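Local coordinates for protein putative sugar kinase PH1459 (Pyrococcus horikoshii, PDB 3EWM) that probably phosphorylates a sugar, perhaps fructose, at the expense of ATP, as a member of the PfkB family of carbohydrate kinases, at residues E194-L199 / V204-S209. Sequence-based numbering, arbitrary orientation.
Sequences EEVLYL and VEVKGS
Both methyls of Val206 meet the helical segment 194-199. Its CG2 lies 3.6 Å from Leu199 CB and 4.0 Å from Val196 CA, which places the methyl against the helix backbone between two side chains one turn apart. Its CG1 meets the Val196 side chain, Val206 CG1 lying 3.9 Å from Val196 CG2, the two side chains running obliquely past one another. With CG1 of Val206 opposite the backbone N (chi1 -179°) and CG2 opposite the carbonyl carbon, the two methyls are sent to different parts of the helix surface. Leu199 and Val206 cross at nearly a right angle, and the leucine offers the base of its side chain, since CB makes the shortest approach while Leu199 CD1 is more distant, 4.1 Å from Val206 CG2.

Beside this apolar patch, the helix and the returning chain are joined by one backbone hydrogen bond, Val204 N to Leu199 O at 3.1 Å. Its N-H...O angle of 154° is moderately straight, but the donor stands 40° above the carbonyl plane, away from the lone-pair directions. Val204 also sets its CB 3.5 Å from Leu199 O, so its side chain packs over the same carbonyl that its amide engages. Alternation is evident along 204-206: Val204 and Val206 face the helix, whereas Glu205 points away.

The loop leading to strand 211-215 doubles back along helix 193-200, pairing Leu199 with Val204 and Val196 with Val206. It is the return connection of a beta-alpha-beta crossover between the adjacent parallel strands 188-192 and 211-215. Ile176 and Leu179 of helix 172-185 pack on Leu199, and Ile183 on Val204; Val189 and Ala191 of strand 188-192 meet Val206, while Ile214 of strand 211-215 touches Val196.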
loop_
_atom_site.group_PDB
_atom_site.type_symbol
_atom_site.label_atom_id
_atom_site.label_comp_id
_atom_site.label_asym_id
_atom_site.label_seq_id
_atom_site.Cartn_x
_atom_site.Cartn_y
_atom_site.Cartn_z
ATOM N N GLU A 194 27.323 6.088 8.469
ATOM C CA GLU A 194 26.560 7.325 8.198
ATOM C C GLU A 194 25.585 7.631 9.330
ATOM O O GLU A 194 25.417 8.793 9.739
ATOM C CB GLU A 194 25.833 7.286 6.841
ATOM C CG GLU A 194 26.766 7.209 5.629
ATOM C CD GLU A 194 27.163 5.771 5.227
ATOM O OE1 GLU A 194 26.892 4.791 5.979
ATOM O OE2 GLU A 194 27.761 5.627 4.130
ATOM N N GLU A 195 24.960 6.578 9.848
ATOM C CA GLU A 195 24.089 6.699 11.022
ATOM C C GLU A 195 24.849 7.120 12.274
ATOM O O GLU A 195 24.369 7.952 13.050
ATOM C CB GLU A 195 23.378 5.381 11.282
ATOM C CG GLU A 195 22.302 5.102 10.274
ATOM C CD GLU A 195 21.861 3.633 10.228
ATOM O OE1 GLU A 195 22.415 2.777 10.961
ATOM O OE2 GLU A 195 20.965 3.360 9.416
ATOM N N VAL A 196 26.026 6.546 12.469
ATOM C CA VAL A 196 26.869 6.878 13.618
ATOM C C VAL A 196 27.151 8.372 13.583
ATOM O O VAL A 196 26.909 9.072 14.563
ATOM C CB VAL A 196 28.180 6.076 13.623
ATOM C CG1 VAL A 196 29.156 6.616 14.682
ATOM C CG2 VAL A 196 27.877 4.626 13.878
ATOM N N LEU A 197 27.612 8.856 12.429
ATOM C CA LEU A 197 27.962 10.264 12.285
ATOM C C LEU A 197 26.735 11.139 12.567
ATOM O O LEU A 197 26.801 12.100 13.333
ATOM C CB LEU A 197 28.502 10.543 10.878
ATOM C CG LEU A 197 28.989 11.975 10.644
ATOM C CD1 LEU A 197 30.179 12.316 11.565
ATOM C CD2 LEU A 197 29.346 12.172 9.170
ATOM N N TYR A 198 25.613 10.771 11.967
ATOM C CA TYR A 198 24.401 11.563 12.066
ATOM C C TYR A 198 23.923 11.687 13.512
ATOM O O TYR A 198 23.632 12.791 14.022
ATOM C CB TYR A 198 23.313 10.959 11.174
ATOM C CG TYR A 198 22.014 11.725 11.225
ATOM C CD1 TYR A 198 21.869 12.924 10.537
ATOM C CD2 TYR A 198 20.931 11.248 11.973
ATOM C CE1 TYR A 198 20.663 13.635 10.579
ATOM C CE2 TYR A 198 19.729 11.947 12.027
ATOM C CZ TYR A 198 19.604 13.138 11.334
ATOM O OH TYR A 198 18.421 13.832 11.392
ATOM N N LEU A 199 23.850 10.545 14.174
ATOM C CA LEU A 199 23.340 10.489 15.523
ATOM C C LEU A 199 24.312 11.030 16.559
ATOM O O LEU A 199 23.925 11.829 17.411
ATOM C CB LEU A 199 22.918 9.068 15.845
ATOM C CG LEU A 199 21.682 8.636 15.041
ATOM C CD1 LEU A 199 21.357 7.184 15.316
ATOM C CD2 LEU A 199 20.510 9.525 15.376
ATOM N N VAL A 204 23.932 11.682 20.518
ATOM C CA VAL A 204 23.500 10.311 20.756
ATOM C C VAL A 204 24.663 9.385 20.452
ATOM O O VAL A 204 25.001 9.177 19.296
ATOM C CB VAL A 204 22.273 9.904 19.887
ATOM C CG1 VAL A 204 21.886 8.434 20.135
ATOM C CG2 VAL A 204 21.088 10.827 20.145
ATOM N N GLU A 205 25.273 8.849 21.502
ATOM C CA GLU A 205 26.294 7.828 21.359
ATOM C C GLU A 205 25.710 6.575 20.676
ATOM O O GLU A 205 24.669 6.064 21.078
ATOM C CB GLU A 205 26.916 7.505 22.727
ATOM C CG GLU A 205 27.870 6.307 22.737
ATOM C CD GLU A 205 28.988 6.399 23.778
ATOM O OE1 GLU A 205 30.161 6.157 23.413
ATOM O OE2 GLU A 205 28.715 6.703 24.954
ATOM N N VAL A 206 26.370 6.102 19.629
ATOM C CA VAL A 206 25.888 4.927 18.919
ATOM C C VAL A 206 26.782 3.757 19.304
ATOM O O VAL A 206 27.750 3.406 18.618
ATOM C CB VAL A 206 25.811 5.132 17.404
ATOM C CG1 VAL A 206 25.269 3.864 16.717
ATOM C CG2 VAL A 206 24.939 6.348 17.072
ATOM N N LYS A 207 26.428 3.162 20.428
ATOM C CA LYS A 207 27.212 2.125 21.046
ATOM C C LYS A 207 26.231 1.247 21.784
ATOM O O LYS A 207 25.362 1.765 22.506
ATOM C CB LYS A 207 28.186 2.771 22.049
ATOM C CG LYS A 207 29.023 1.813 22.887
ATOM C CD LYS A 207 30.045 2.571 23.765
ATOM C CE LYS A 207 31.203 1.651 24.177
ATOM N NZ LYS A 207 31.886 0.998 23.000
ATOM N N GLY A 208 26.339 -0.064 21.584
ATOM C CA GLY A 208 25.636 -1.013 22.453
ATOM C C GLY A 208 26.422 -1.149 23.748
ATOM O O GLY A 208 27.593 -0.791 23.789
ATOM N N SER A 209 25.792 -1.658 24.805
ATOM C CA SER A 209 26.493 -1.824 26.082
ATOM C C SER A 209 27.516 -2.972 26.012
ATOM O O SER A 209 28.574 -2.939 26.663
ATOM C CB SER A 209 25.476 -2.040 27.208
ATOM O OG SER A 209 24.822 -3.272 27.041
#